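Local structure of BluB-like flavoprotein (Clostridium difficile 630, 3EO8) at residues A[52-57]-A[96-101]; A[107-112]-A[186-191]; A[62-67]-A[167-172]; A[100-105]-A[194-199]. The protein binds flavin mononucleotide as a BluB-like member of the nitroreductase family and probably acts as an oxidoreductase. All blocks are in the same frame, centred on the assembly; numbering follows the deposited sequence.

Contact 1 of 4, residues A[52-57]-A[96-101]; sequences KRRDLM and FYLKAP
At the N-terminal end of helix 54-75 in this nitroreductase-family flavoprotein, Arg54 and Met57 meet the 3-10 segment 96-99 and the loop that leads from it into strand 102-108. The guanidinium of Arg54 grips two carbonyls: NH2 donates to Leu98 O at 2.8 Å (N-H...O 155°), in the carbonyl plane on a lone pair, and NH1 donates to Ala100 O at 3.0 Å, less straight at 143°. Bends at chi2 and chi3 curl the arginine chain so that its end reaches these oxygens. One face of the guanidinium is met by the selenium of Met57, a selenomethionine here, which sits 3.8 Å above the plane near the rim.

In the family's layered alpha-beta fold this joins the start of a helix to the connection entering the central antiparallel sheet. One turn further along the helix, the hydroxyl of Tyr97 donates to Met57 O at 2.7 Å, in the plane of that carbonyl. Beside this bond the Leu98 methyl CD2 packs 4.0 Å from Met57 CB, and the Tyr97 ring also touches Ile60 and Ala61 of the helix. At the other end a water donates to both Lys52 O and Pro101 O, bridging the two backbones, while Lys52 NZ turns to Val22 O and Asp24. Phe96, just before Tyr97, lies in the FMN pocket.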
loop_
_atom_site.group_PDB
_atom_site.type_symbol
_atom_site.label_atom_id
_atom_site.label_comp_id
_atom_site.label_asym_id
_atom_site.label_seq_id
_atom_site.Cartn_x
_atom_site.Cartn_y
_atom_site.Cartn_z
ATOM N N LYS A 52 15.421 14.003 -13.309
ATOM C CA LYS A 52 16.784 13.664 -13.679
ATOM C C LYS A 52 17.748 14.834 -13.442
ATOM O O LYS A 52 18.972 14.663 -13.553
ATOM C CB LYS A 52 16.839 13.219 -15.150
ATOM C CG LYS A 52 16.240 11.839 -15.420
ATOM C CD LYS A 52 16.197 11.544 -16.921
ATOM C CE LYS A 52 15.504 10.243 -17.254
ATOM N NZ LYS A 52 15.617 10.005 -18.723
ATOM N N ARG A 53 17.208 15.996 -13.087
ATOM C CA ARG A 53 18.037 17.194 -12.939
ATOM C C ARG A 53 18.871 17.081 -11.664
ATOM O O ARG A 53 18.346 17.056 -10.566
ATOM C CB ARG A 53 17.162 18.457 -12.921
ATOM C CG ARG A 53 17.930 19.735 -13.197
ATOM C CD ARG A 53 17.166 20.977 -12.748
ATOM N NE ARG A 53 15.951 21.210 -13.521
ATOM C CZ ARG A 53 14.883 21.878 -13.091
ATOM N NH1 ARG A 53 14.823 22.364 -11.856
ATOM N NH2 ARG A 53 13.849 22.036 -13.895
ATOM N N ARG A 54 20.197 17.006 -11.822
ATOM C CA ARG A 54 21.085 16.730 -10.672
ATOM C C ARG A 54 20.957 17.781 -9.598
ATOM O O ARG A 54 20.918 17.448 -8.413
ATOM C CB ARG A 54 22.568 16.650 -11.033
ATOM C CG ARG A 54 22.987 15.539 -11.951
ATOM C CD ARG A 54 22.638 14.151 -11.418
ATOM N NE ARG A 54 22.894 13.922 -10.003
ATOM C CZ ARG A 54 22.680 12.743 -9.406
ATOM N NH1 ARG A 54 22.247 11.696 -10.116
ATOM N NH2 ARG A 54 22.891 12.611 -8.089
ATOM N N ASP A 55 20.878 19.050 -9.991
ATOM C CA ASP A 55 20.903 20.085 -8.974
ATOM C C ASP A 55 19.654 20.052 -8.117
ATOM O O ASP A 55 19.708 20.447 -6.964
ATOM C CB ASP A 55 21.107 21.476 -9.560
ATOM C CG ASP A 55 19.860 22.013 -10.180
ATOM O OD1 ASP A 55 19.548 21.571 -11.305
ATOM O OD2 ASP A 55 19.179 22.843 -9.517
ATOM N N LEU A 56 18.516 19.658 -8.691
ATOM C CA LEU A 56 17.283 19.524 -7.911
ATOM C C LEU A 56 17.396 18.347 -6.936
ATOM O O LEU A 56 17.002 18.434 -5.781
ATOM C CB LEU A 56 16.089 19.363 -8.862
ATOM C CG LEU A 56 14.703 19.166 -8.284
ATOM C CD1 LEU A 56 14.367 20.211 -7.219
ATOM C CD2 LEU A 56 13.701 19.211 -9.436
HETATM N N MSE A 57 17.959 17.238 -7.400
HETATM C CA MSE A 57 18.217 16.084 -6.515
HETATM C C MSE A 57 19.103 16.495 -5.342
HETATM O O MSE A 57 18.890 16.062 -4.207
HETATM C CB MSE A 57 18.875 14.934 -7.313
HETATM C CG MSE A 57 17.911 14.270 -8.256
HETATM SE SE MSE A 57 18.757 13.094 -9.566
HETATM C CE MSE A 57 19.108 11.656 -8.352
ATOM N N PHE A 96 21.310 7.827 -0.064
ATOM C CA PHE A 96 21.873 6.986 -1.127
ATOM C C PHE A 96 21.181 7.162 -2.468
ATOM O O PHE A 96 21.737 6.785 -3.494
ATOM C CB PHE A 96 21.802 5.493 -0.761
ATOM C CG PHE A 96 20.434 4.944 -0.866
ATOM C CD1 PHE A 96 19.956 4.489 -2.082
ATOM C CD2 PHE A 96 19.586 4.972 0.221
ATOM C CE1 PHE A 96 18.687 4.026 -2.216
ATOM C CE2 PHE A 96 18.299 4.508 0.103
ATOM C CZ PHE A 96 17.837 4.051 -1.118
ATOM N N TYR A 97 19.975 7.722 -2.487
ATOM C CA TYR A 97 19.264 7.927 -3.755
ATOM C C TYR A 97 20.069 8.755 -4.756
ATOM O O TYR A 97 19.846 8.652 -5.963
ATOM C CB TYR A 97 17.877 8.560 -3.552
ATOM C CG TYR A 97 17.865 10.060 -3.285
ATOM C CD1 TYR A 97 17.976 10.982 -4.310
ATOM C CD2 TYR A 97 17.706 10.540 -2.013
ATOM C CE1 TYR A 97 17.966 12.362 -4.072
ATOM C CE2 TYR A 97 17.685 11.898 -1.746
ATOM C CZ TYR A 97 17.822 12.813 -2.776
ATOM O OH TYR A 97 17.834 14.185 -2.514
ATOM N N LEU A 98 21.001 9.574 -4.271
ATOM C CA LEU A 98 21.795 10.416 -5.147
ATOM C C LEU A 98 22.692 9.570 -6.063
ATOM O O LEU A 98 23.199 10.050 -7.057
ATOM C CB LEU A 98 22.666 11.351 -4.328
ATOM C CG LEU A 98 21.874 12.435 -3.599
ATOM C CD1 LEU A 98 22.731 13.012 -2.477
ATOM C CD2 LEU A 98 21.435 13.526 -4.587
ATOM N N LYS A 99 22.861 8.302 -5.699
ATOM C CA LYS A 99 23.647 7.353 -6.492
ATOM C C LYS A 99 22.944 6.918 -7.766
ATOM O O LYS A 99 23.592 6.318 -8.639
ATOM C CB LYS A 99 23.983 6.129 -5.639
ATOM C CG LYS A 99 24.821 6.451 -4.403
ATOM C CD LYS A 99 25.127 5.212 -3.560
ATOM C CE LYS A 99 26.118 5.603 -2.467
ATOM N NZ LYS A 99 26.313 4.578 -1.405
ATOM N N ALA A 100 21.638 7.182 -7.865
ATOM C CA ALA A 100 20.843 6.825 -9.044
ATOM C C ALA A 100 20.717 7.993 -10.017
ATOM O O ALA A 100 20.773 9.149 -9.607
ATOM C CB ALA A 100 19.467 6.348 -8.619
ATOM N N PRO A 101 20.521 7.689 -11.316
ATOM C CA PRO A 101 20.245 8.692 -12.330
ATOM C C PRO A 101 18.858 9.319 -12.269
ATOM O O PRO A 101 18.666 10.387 -12.814
ATOM C CB PRO A 101 20.444 7.920 -13.646
ATOM C CG PRO A 101 20.117 6.482 -13.294
ATOM C CD PRO A 101 20.558 6.319 -11.865
HETATM O O HOH W 1 20.277 12.241 -13.214
#

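Contact 2 of 4, residues A[107-112]-A[186-191]; sequences FTKVYN and GEYFLG
Thr108 and Phe189 form an antiparallel hydrogen-bonded pair where strand 102-108 runs beside strand 189-197 in the central sheet of the nitroreductase fold. Thr108 N donates to Phe189 O and Phe189 N to Thr108 O, both at 2.8 Å. The side chains of the pair share one face of the sheet. Thr108 turns its methyl CG2 into the position between backbone N and carbonyl carbon (OG1 at chi1 -171°), which brings CG2 to 3.6 Å from Phe189 CE1, while OG1 bonds to Asn45 O. The Phe189 ring has Thr108 O over one face, toward the rim, and Val110 CG2 lies 3.8 Å from its CE2.

Beyond the pair Lys109 lies across the ring of Tyr188. Its CB stands 4.0 Å from the ring centroid and only 7° off the normal, a CH-pi contact over the centre of the face. Chi1 of 65° starts the lysine chain over this face, and the extended remainder carries CE to the phenol oxygen. Lys109 NZ lies 4.1 Å from Glu187 OE2, opposite charges near each other but beyond a salt bridge.

Phe107 and Leu190 form the adjoining non-hydrogen-bonded pair, with diverging side chains; Leu190 CA sits over one face of the Phe107 ring, near its rim. From the second subunit, Arg135 donates to Leu190 O and Gln140 to Gly191 O. One water joins Lys109 and Tyr188, 2.6 Å from Tyr188 OH and accepting from Lys109 NZ at 3.2 Å.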
loop_
_atom_site.group_PDB
_atom_site.type_symbol
_atom_site.label_atom_id
_atom_site.label_comp_id
_atom_site.label_asym_id
_atom_site.label_seq_id
_atom_site.Cartn_x
_atom_site.Cartn_y
_atom_site.Cartn_z
ATOM N N PHE A 107 3.694 11.543 -5.367
ATOM C CA PHE A 107 2.702 12.328 -4.631
ATOM C C PHE A 107 1.415 11.526 -4.504
ATOM O O PHE A 107 1.118 10.668 -5.319
ATOM C CB PHE A 107 2.408 13.666 -5.324
ATOM C CG PHE A 107 3.430 14.733 -5.033
ATOM C CD1 PHE A 107 4.689 14.686 -5.616
ATOM C CD2 PHE A 107 3.147 15.759 -4.153
ATOM C CE1 PHE A 107 5.640 15.677 -5.352
ATOM C CE2 PHE A 107 4.083 16.729 -3.852
ATOM C CZ PHE A 107 5.341 16.703 -4.456
ATOM N N THR A 108 0.650 11.825 -3.467
ATOM C CA THR A 108 -0.572 11.102 -3.179
ATOM C C THR A 108 -1.526 12.091 -2.481
ATOM O O THR A 108 -1.180 13.249 -2.259
ATOM C CB THR A 108 -0.281 9.837 -2.327
ATOM O OG1 THR A 108 -1.458 9.022 -2.236
ATOM C CG2 THR A 108 0.225 10.208 -0.909
ATOM N N LYS A 109 -2.744 11.660 -2.228
ATOM C CA LYS A 109 -3.719 12.435 -1.514
ATOM C C LYS A 109 -4.566 11.534 -0.605
ATOM O O LYS A 109 -4.611 10.301 -0.783
ATOM C CB LYS A 109 -4.592 13.225 -2.486
ATOM C CG LYS A 109 -5.481 12.385 -3.404
ATOM C CD LYS A 109 -6.458 13.244 -4.208
ATOM C CE LYS A 109 -7.152 12.361 -5.266
ATOM N NZ LYS A 109 -8.382 12.941 -5.886
ATOM N N VAL A 110 -5.213 12.143 0.387
ATOM C CA VAL A 110 -5.987 11.379 1.355
ATOM C C VAL A 110 -7.200 10.752 0.687
ATOM O O VAL A 110 -7.827 11.364 -0.173
ATOM C CB VAL A 110 -6.452 12.264 2.554
ATOM C CG1 VAL A 110 -7.453 11.506 3.416
ATOM C CG2 VAL A 110 -5.279 12.706 3.377
ATOM N N TYR A 111 -7.492 9.511 1.046
ATOM C CA TYR A 111 -8.706 8.807 0.628
ATOM C C TYR A 111 -9.531 8.541 1.876
ATOM O O TYR A 111 -9.073 7.858 2.779
ATOM C CB TYR A 111 -8.363 7.497 -0.063
ATOM C CG TYR A 111 -9.553 6.624 -0.307
ATOM C CD1 TYR A 111 -10.594 7.056 -1.114
ATOM C CD2 TYR A 111 -9.653 5.362 0.258
ATOM C CE1 TYR A 111 -11.698 6.256 -1.335
ATOM C CE2 TYR A 111 -10.732 4.569 0.020
ATOM C CZ TYR A 111 -11.768 5.034 -0.778
ATOM O OH TYR A 111 -12.872 4.237 -0.993
ATOM N N ASN A 112 -10.729 9.125 1.939
ATOM C CA ASN A 112 -11.654 8.885 3.052
ATOM C C ASN A 112 -12.426 7.600 2.720
ATOM O O ASN A 112 -13.218 7.581 1.775
ATOM C CB ASN A 112 -12.595 10.080 3.235
ATOM C CG ASN A 112 -11.891 11.305 3.790
ATOM O OD1 ASN A 112 -10.874 11.206 4.511
ATOM N ND2 ASN A 112 -12.413 12.472 3.448
ATOM N N GLY A 186 -1.236 21.021 -5.529
ATOM C CA GLY A 186 -2.630 21.115 -5.132
ATOM C C GLY A 186 -2.877 20.438 -3.797
ATOM O O GLY A 186 -2.238 20.787 -2.815
ATOM N N GLU A 187 -3.803 19.474 -3.773
ATOM C CA GLU A 187 -4.192 18.786 -2.537
ATOM C C GLU A 187 -3.271 17.594 -2.213
ATOM O O GLU A 187 -3.441 16.925 -1.179
ATOM C CB GLU A 187 -5.663 18.318 -2.631
ATOM C CG GLU A 187 -5.876 17.114 -3.555
ATOM C CD GLU A 187 -7.324 16.934 -4.063
ATOM O OE1 GLU A 187 -8.241 16.778 -3.206
ATOM O OE2 GLU A 187 -7.536 16.890 -5.309
ATOM N N TYR A 188 -2.331 17.321 -3.111
ATOM C CA TYR A 188 -1.447 16.179 -2.975
ATOM C C TYR A 188 -0.252 16.530 -2.100
ATOM O O TYR A 188 0.075 17.694 -1.911
ATOM C CB TYR A 188 -0.964 15.679 -4.327
ATOM C CG TYR A 188 -2.005 14.982 -5.193
ATOM C CD1 TYR A 188 -3.113 15.674 -5.689
ATOM C CD2 TYR A 188 -1.858 13.640 -5.536
ATOM C CE1 TYR A 188 -4.066 15.033 -6.490
ATOM C CE2 TYR A 188 -2.795 12.989 -6.342
ATOM C CZ TYR A 188 -3.898 13.686 -6.806
ATOM O OH TYR A 188 -4.801 13.010 -7.607
ATOM N N PHE A 189 0.385 15.501 -1.565
ATOM C CA PHE A 189 1.559 15.628 -0.721
ATOM C C PHE A 189 2.483 14.452 -1.050
ATOM O O PHE A 189 2.064 13.454 -1.660
ATOM C CB PHE A 189 1.166 15.660 0.769
ATOM C CG PHE A 189 0.201 14.553 1.195
ATOM C CD1 PHE A 189 0.665 13.305 1.615
ATOM C CD2 PHE A 189 -1.172 14.764 1.186
ATOM C CE1 PHE A 189 -0.244 12.302 1.991
ATOM C CE2 PHE A 189 -2.064 13.780 1.573
ATOM C CZ PHE A 189 -1.603 12.538 1.969
ATOM N N LEU A 190 3.751 14.583 -0.670
ATOM C CA LEU A 190 4.736 13.547 -0.958
ATOM C C LEU A 190 4.364 12.278 -0.208
ATOM O O LEU A 190 4.158 12.299 1.007
ATOM C CB LEU A 190 6.119 14.024 -0.570
ATOM C CG LEU A 190 7.231 13.073 -0.939
ATOM C CD1 LEU A 190 7.385 12.987 -2.436
ATOM C CD2 LEU A 190 8.513 13.498 -0.224
ATOM N N GLY A 191 4.202 11.178 -0.928
ATOM C CA GLY A 191 3.949 9.893 -0.279
ATOM C C GLY A 191 5.204 9.043 -0.106
ATOM O O GLY A 191 5.421 8.422 0.936
HETATM O O HOH W 2 -6.869 14.391 -8.317
HETATM O O HOH W 3 -5.064 15.230 0.314
#

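Contact 3 of 4, residues A[62-67]-A[167-172]; sequences DVITKK and NYAADE. With ACT (acetate ion), chain I.
Lys67 NZ is held by two carboxyl groups where helix 54-75 packs against the beginning of helix 170-181, an interhelical contact in the nitroreductase fold. It forms a salt bridge with Glu172 OE2 at 2.8 Å and a longer hydrogen bond to OXT of a bound acetate at 3.2 Å. The ammonium meets OE2 from above the carboxylate plane, 39° out of it. Both chains bend at chi2, and they cross at about a right angle. Acetate OXT also lies 2.6 Å from Glu172 OE1, so one of the two acids probably carries a proton.

The other acetate oxygen accepts a nearly straight bond from Asp171 N (2.8 Å, 168°), so the ion, probably from the crystallisation liquor, sits at the N-terminal end of helix 170-181. There the helix dipole would be expected to favour an anion.

Beside the charged group the packing is apolar. Ala169, the N-cap residue, puts its methyl against Lys67 CB and faces Ile64, while Val63 CB meets Glu172 CB one turn further on. The Tyr168 ring is approached at its edge, in plane, by Lys67 CG, the two side chains sliding past each other in opposite directions. Tyr168 also packs on Gln68 and Ile71 of helix 54-75 and on Leu132 of the second subunit. At the far end of its ring, the hydroxyl touches a branch methyl, Tyr168 OH lying 3.9 Å from Ile64 CG2.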
loop_
_atom_site.group_PDB
_atom_site.type_symbol
_atom_site.label_atom_id
_atom_site.label_comp_id
_atom_site.label_asym_id
_atom_site.label_seq_id
_atom_site.Cartn_x
_atom_site.Cartn_y
_atom_site.Cartn_z
ATOM N N ASP A 62 19.723 18.398 0.459
ATOM C CA ASP A 62 20.093 19.424 1.429
ATOM C C ASP A 62 18.955 19.757 2.391
ATOM O O ASP A 62 19.230 20.020 3.564
ATOM C CB ASP A 62 20.581 20.683 0.723
ATOM C CG ASP A 62 21.929 20.500 0.030
ATOM O OD1 ASP A 62 22.693 19.569 0.366
ATOM O OD2 ASP A 62 22.245 21.349 -0.813
ATOM N N VAL A 63 17.688 19.779 1.938
ATOM C CA VAL A 63 16.589 20.075 2.888
ATOM C C VAL A 63 16.312 18.878 3.807
ATOM O O VAL A 63 15.910 19.051 4.966
ATOM C CB VAL A 63 15.239 20.565 2.228
ATOM C CG1 VAL A 63 15.433 21.894 1.494
ATOM C CG2 VAL A 63 14.592 19.479 1.378
ATOM N N ILE A 64 16.569 17.670 3.305
ATOM C CA ILE A 64 16.473 16.474 4.141
ATOM C C ILE A 64 17.538 16.554 5.250
ATOM O O ILE A 64 17.243 16.428 6.468
ATOM C CB ILE A 64 16.635 15.195 3.317
ATOM C CG1 ILE A 64 15.440 15.013 2.363
ATOM C CG2 ILE A 64 16.802 13.956 4.276
ATOM C CD1 ILE A 64 15.637 13.900 1.227
ATOM N N THR A 65 18.755 16.851 4.844
ATOM C CA THR A 65 19.866 17.036 5.805
ATOM C C THR A 65 19.591 18.130 6.842
ATOM O O THR A 65 19.789 17.935 8.066
ATOM C CB THR A 65 21.159 17.317 5.038
ATOM O OG1 THR A 65 21.474 16.172 4.241
ATOM C CG2 THR A 65 22.307 17.633 6.018
ATOM N N LYS A 66 19.085 19.270 6.387
ATOM C CA LYS A 66 18.848 20.383 7.274
ATOM C C LYS A 66 17.797 20.021 8.311
ATOM O O LYS A 66 17.935 20.325 9.495
ATOM C CB LYS A 66 18.409 21.594 6.458
ATOM C CG LYS A 66 18.232 22.854 7.250
ATOM C CD LYS A 66 17.822 23.983 6.360
ATOM C CE LYS A 66 17.654 25.275 7.149
ATOM N NZ LYS A 66 17.548 26.403 6.187
ATOM N N LYS A 67 16.728 19.387 7.871
ATOM C CA LYS A 67 15.672 18.943 8.789
ATOM C C LYS A 67 16.223 17.881 9.738
ATOM O O LYS A 67 15.961 17.914 10.917
ATOM C CB LYS A 67 14.476 18.386 8.009
ATOM C CG LYS A 67 13.185 18.291 8.824
ATOM C CD LYS A 67 12.483 19.638 8.952
ATOM C CE LYS A 67 11.194 19.473 9.755
ATOM N NZ LYS A 67 10.290 20.676 9.693
ATOM N N ASN A 167 10.354 11.413 5.019
ATOM C CA ASN A 167 9.083 12.138 5.119
ATOM C C ASN A 167 8.937 13.048 6.334
ATOM O O ASN A 167 8.040 13.882 6.335
ATOM C CB ASN A 167 7.865 11.202 5.001
ATOM C CG ASN A 167 7.625 10.705 3.566
ATOM O OD1 ASN A 167 8.072 11.296 2.593
ATOM N ND2 ASN A 167 6.914 9.605 3.454
ATOM N N TYR A 168 9.828 12.962 7.313
ATOM C CA TYR A 168 9.904 14.008 8.345
ATOM C C TYR A 168 10.253 15.379 7.702
ATOM O O TYR A 168 10.047 16.423 8.338
ATOM C CB TYR A 168 10.876 13.682 9.510
ATOM C CG TYR A 168 12.292 13.362 9.091
ATOM C CD1 TYR A 168 13.165 14.360 8.675
ATOM C CD2 TYR A 168 12.756 12.051 9.082
ATOM C CE1 TYR A 168 14.439 14.069 8.261
ATOM C CE2 TYR A 168 14.037 11.759 8.693
ATOM C CZ TYR A 168 14.874 12.759 8.257
ATOM O OH TYR A 168 16.164 12.463 7.851
ATOM N N ALA A 169 10.756 15.359 6.467
ATOM C CA ALA A 169 11.063 16.576 5.699
ATOM C C ALA A 169 10.196 16.749 4.434
ATOM O O ALA A 169 10.539 17.518 3.543
ATOM C CB ALA A 169 12.530 16.577 5.285
ATOM N N ALA A 170 9.076 16.062 4.377
ATOM C CA ALA A 170 8.212 16.092 3.192
ATOM C C ALA A 170 7.782 17.506 2.809
ATOM O O ALA A 170 7.811 17.867 1.617
ATOM C CB ALA A 170 6.996 15.181 3.393
ATOM N N ASP A 171 7.368 18.299 3.791
ATOM C CA ASP A 171 6.935 19.646 3.492
ATOM C C ASP A 171 8.034 20.462 2.835
ATOM O O ASP A 171 7.794 21.258 1.919
ATOM C CB ASP A 171 6.519 20.385 4.753
ATOM C CG ASP A 171 5.270 19.822 5.417
ATOM O OD1 ASP A 171 4.717 18.797 4.961
ATOM O OD2 ASP A 171 4.828 20.432 6.436
ATOM N N GLU A 172 9.259 20.282 3.317
ATOM C CA GLU A 172 10.401 21.036 2.835
ATOM C C GLU A 172 10.818 20.596 1.447
ATOM O O GLU A 172 11.237 21.417 0.651
ATOM C CB GLU A 172 11.580 20.879 3.782
ATOM C CG GLU A 172 11.357 21.624 5.107
ATOM C CD GLU A 172 10.458 20.939 6.095
ATOM O OE1 GLU A 172 10.092 19.765 5.918
ATOM O OE2 GLU A 172 10.098 21.598 7.106
HETATM C C ACT I . 7.309 18.325 7.637
HETATM O O ACT I . 7.191 17.712 6.561
HETATM O OXT ACT I . 8.280 19.122 7.712
HETATM C CH3 ACT I . 6.351 18.112 8.785
#

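Contact 4 of 4, residues A[100-105]-A[194-199]; sequences APVLVL and LALGVP
Val102 and Leu196 lie side by side, pointing the same way, on one face of the antiparallel sheet at the centre of the nitroreductase fold. Their CB atoms are 4.0 Å apart. The leucine chain, with CG anti to its own backbone N (chi1 179°), brings methyl CD2 to 4.1 Å from Val102 CG1 and also against Val104 CG2. The next pair on this face, Val104 and Leu194, repeats the closeness with CB atoms 4.1 Å apart, so the four side chains form an apolar patch.

On the other face, Ala195 offers a lone methyl that meets Ala100 CB, while Leu103 CD1 reaches in to 3.6 Å from Leu194 O. Gly197, in a fully extended backbone and without a side chain, lets the Pro101 ring lie close: Pro101 CD comes to 3.9 Å from Gly197 CA and touches Leu196 O as well.

At Val104 the ladder is straight: its N donates to Leu194 O at 2.9 Å and 171°. Toward the proline, the bond from Val102 N to Leu196 O is weak. The axes of 102-105 and 194-197 approach to 5.0 Å, their N-to-C directions 147° apart, antiparallel with a twist. Strand 47-51 pairs with the outer edge of strand 102-108, and strand 159-163 with that of strand 189-197. Helix 137-155 packs on the patch face, Ile146 and Phe149 against Leu194, and Phe149 and Ala153 against Leu196.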
loop_
_atom_site.group_PDB
_atom_site.type_symbol
_atom_site.label_atom_id
_atom_site.label_comp_id
_atom_site.label_asym_id
_atom_site.label_seq_id
_atom_site.Cartn_x
_atom_site.Cartn_y
_atom_site.Cartn_z
ATOM N N ALA A 100 21.638 7.182 -7.865
ATOM C CA ALA A 100 20.843 6.825 -9.044
ATOM C C ALA A 100 20.717 7.993 -10.017
ATOM O O ALA A 100 20.773 9.149 -9.607
ATOM C CB ALA A 100 19.467 6.348 -8.619
ATOM N N PRO A 101 20.521 7.689 -11.316
ATOM C CA PRO A 101 20.245 8.692 -12.330
ATOM C C PRO A 101 18.858 9.319 -12.269
ATOM O O PRO A 101 18.666 10.387 -12.814
ATOM C CB PRO A 101 20.444 7.920 -13.646
ATOM C CG PRO A 101 20.117 6.482 -13.294
ATOM C CD PRO A 101 20.558 6.319 -11.865
ATOM N N VAL A 102 17.902 8.684 -11.605
ATOM C CA VAL A 102 16.523 9.183 -11.585
ATOM C C VAL A 102 15.981 9.144 -10.179
ATOM O O VAL A 102 16.165 8.156 -9.476
ATOM C CB VAL A 102 15.596 8.334 -12.487
ATOM C CG1 VAL A 102 14.156 8.845 -12.422
ATOM C CG2 VAL A 102 16.125 8.281 -13.915
ATOM N N LEU A 103 15.331 10.230 -9.778
ATOM C CA LEU A 103 14.556 10.319 -8.546
ATOM C C LEU A 103 13.099 10.517 -8.953
ATOM O O LEU A 103 12.793 11.438 -9.691
ATOM C CB LEU A 103 14.976 11.503 -7.683
ATOM C CG LEU A 103 14.215 11.690 -6.388
ATOM C CD1 LEU A 103 14.376 10.429 -5.519
ATOM C CD2 LEU A 103 14.668 12.969 -5.663
ATOM N N VAL A 104 12.205 9.671 -8.444
ATOM C CA VAL A 104 10.786 9.853 -8.692
ATOM C C VAL A 104 10.123 10.237 -7.375
ATOM O O VAL A 104 10.288 9.560 -6.375
ATOM C CB VAL A 104 10.139 8.598 -9.245
ATOM C CG1 VAL A 104 8.688 8.891 -9.609
ATOM C CG2 VAL A 104 10.948 8.053 -10.466
ATOM N N LEU A 105 9.398 11.340 -7.350
ATOM C CA LEU A 105 8.650 11.710 -6.183
ATOM C C LEU A 105 7.245 11.261 -6.440
ATOM O O LEU A 105 6.636 11.652 -7.461
ATOM C CB LEU A 105 8.672 13.218 -5.953
ATOM C CG LEU A 105 10.048 13.864 -5.852
ATOM C CD1 LEU A 105 9.855 15.350 -5.657
ATOM C CD2 LEU A 105 10.862 13.266 -4.762
ATOM N N LEU A 194 11.175 7.057 -5.123
ATOM C CA LEU A 194 11.829 5.899 -5.709
ATOM C C LEU A 194 13.187 6.323 -6.258
ATOM O O LEU A 194 13.280 7.313 -7.038
ATOM C CB LEU A 194 11.004 5.350 -6.840
ATOM C CG LEU A 194 9.702 4.676 -6.473
ATOM C CD1 LEU A 194 8.728 4.660 -7.681
ATOM C CD2 LEU A 194 10.039 3.290 -6.010
ATOM N N ALA A 195 14.233 5.603 -5.851
ATOM C CA ALA A 195 15.554 5.735 -6.483
ATOM C C ALA A 195 15.587 4.704 -7.603
ATOM O O ALA A 195 15.393 3.513 -7.347
ATOM C CB ALA A 195 16.711 5.469 -5.475
ATOM N N LEU A 196 15.851 5.158 -8.828
ATOM C CA LEU A 196 15.659 4.347 -10.019
ATOM C C LEU A 196 16.865 4.389 -10.938
ATOM O O LEU A 196 17.352 5.459 -11.288
ATOM C CB LEU A 196 14.423 4.854 -10.789
ATOM C CG LEU A 196 14.018 4.163 -12.096
ATOM C CD1 LEU A 196 13.614 2.664 -11.875
ATOM C CD2 LEU A 196 12.875 4.991 -12.795
ATOM N N GLY A 197 17.307 3.213 -11.367
ATOM C CA GLY A 197 18.476 3.078 -12.240
ATOM C C GLY A 197 18.736 1.654 -12.681
ATOM O O GLY A 197 17.951 0.748 -12.421
ATOM N N VAL A 198 19.847 1.453 -13.376
ATOM C CA VAL A 198 20.288 0.116 -13.685
ATOM C C VAL A 198 21.044 -0.347 -12.462
ATOM O O VAL A 198 22.003 0.309 -12.043
ATOM C CB VAL A 198 21.220 0.071 -14.895
ATOM C CG1 VAL A 198 21.743 -1.348 -15.069
ATOM C CG2 VAL A 198 20.489 0.593 -16.166
ATOM N N PRO A 199 20.593 -1.452 -11.846
ATOM C CA PRO A 199 21.176 -1.877 -10.565
ATOM C C PRO A 199 22.600 -2.391 -10.672
ATOM O O PRO A 199 22.950 -3.024 -11.672
ATOM C CB PRO A 199 20.238 -3.013 -10.114
ATOM C CG PRO A 199 19.637 -3.518 -11.350
ATOM C CD PRO A 199 19.510 -2.348 -12.285
#

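In the fold
Contacts 2 and 4 share strands 102-108 and 189-197, with centres 21 Å apart, and meet where Leu190 CD1 packs 3.8 Å from Leu105 CB. Contact 1 shares Ala100 and Pro101 with contact 4, only 8 Å away between centres; Tyr97 CE1 lies 3.7 Å from Leu103 CD2, so the tyrosine that bonds to helix 54-75 also packs on the sheet. That helix continues into contact 3, where Ile64 CD1 reaches Tyr97 CE2 at 4.1 Å. A probable hydrogen bond from Asn167 ND2 to Gly191 O (3.2 Å) joins contacts 3 and 2. Each contact has a residue within about 9 Å of FMN: Phe96 of contact 1 touches it, and the Ala195 side chain is about 8 Å from it.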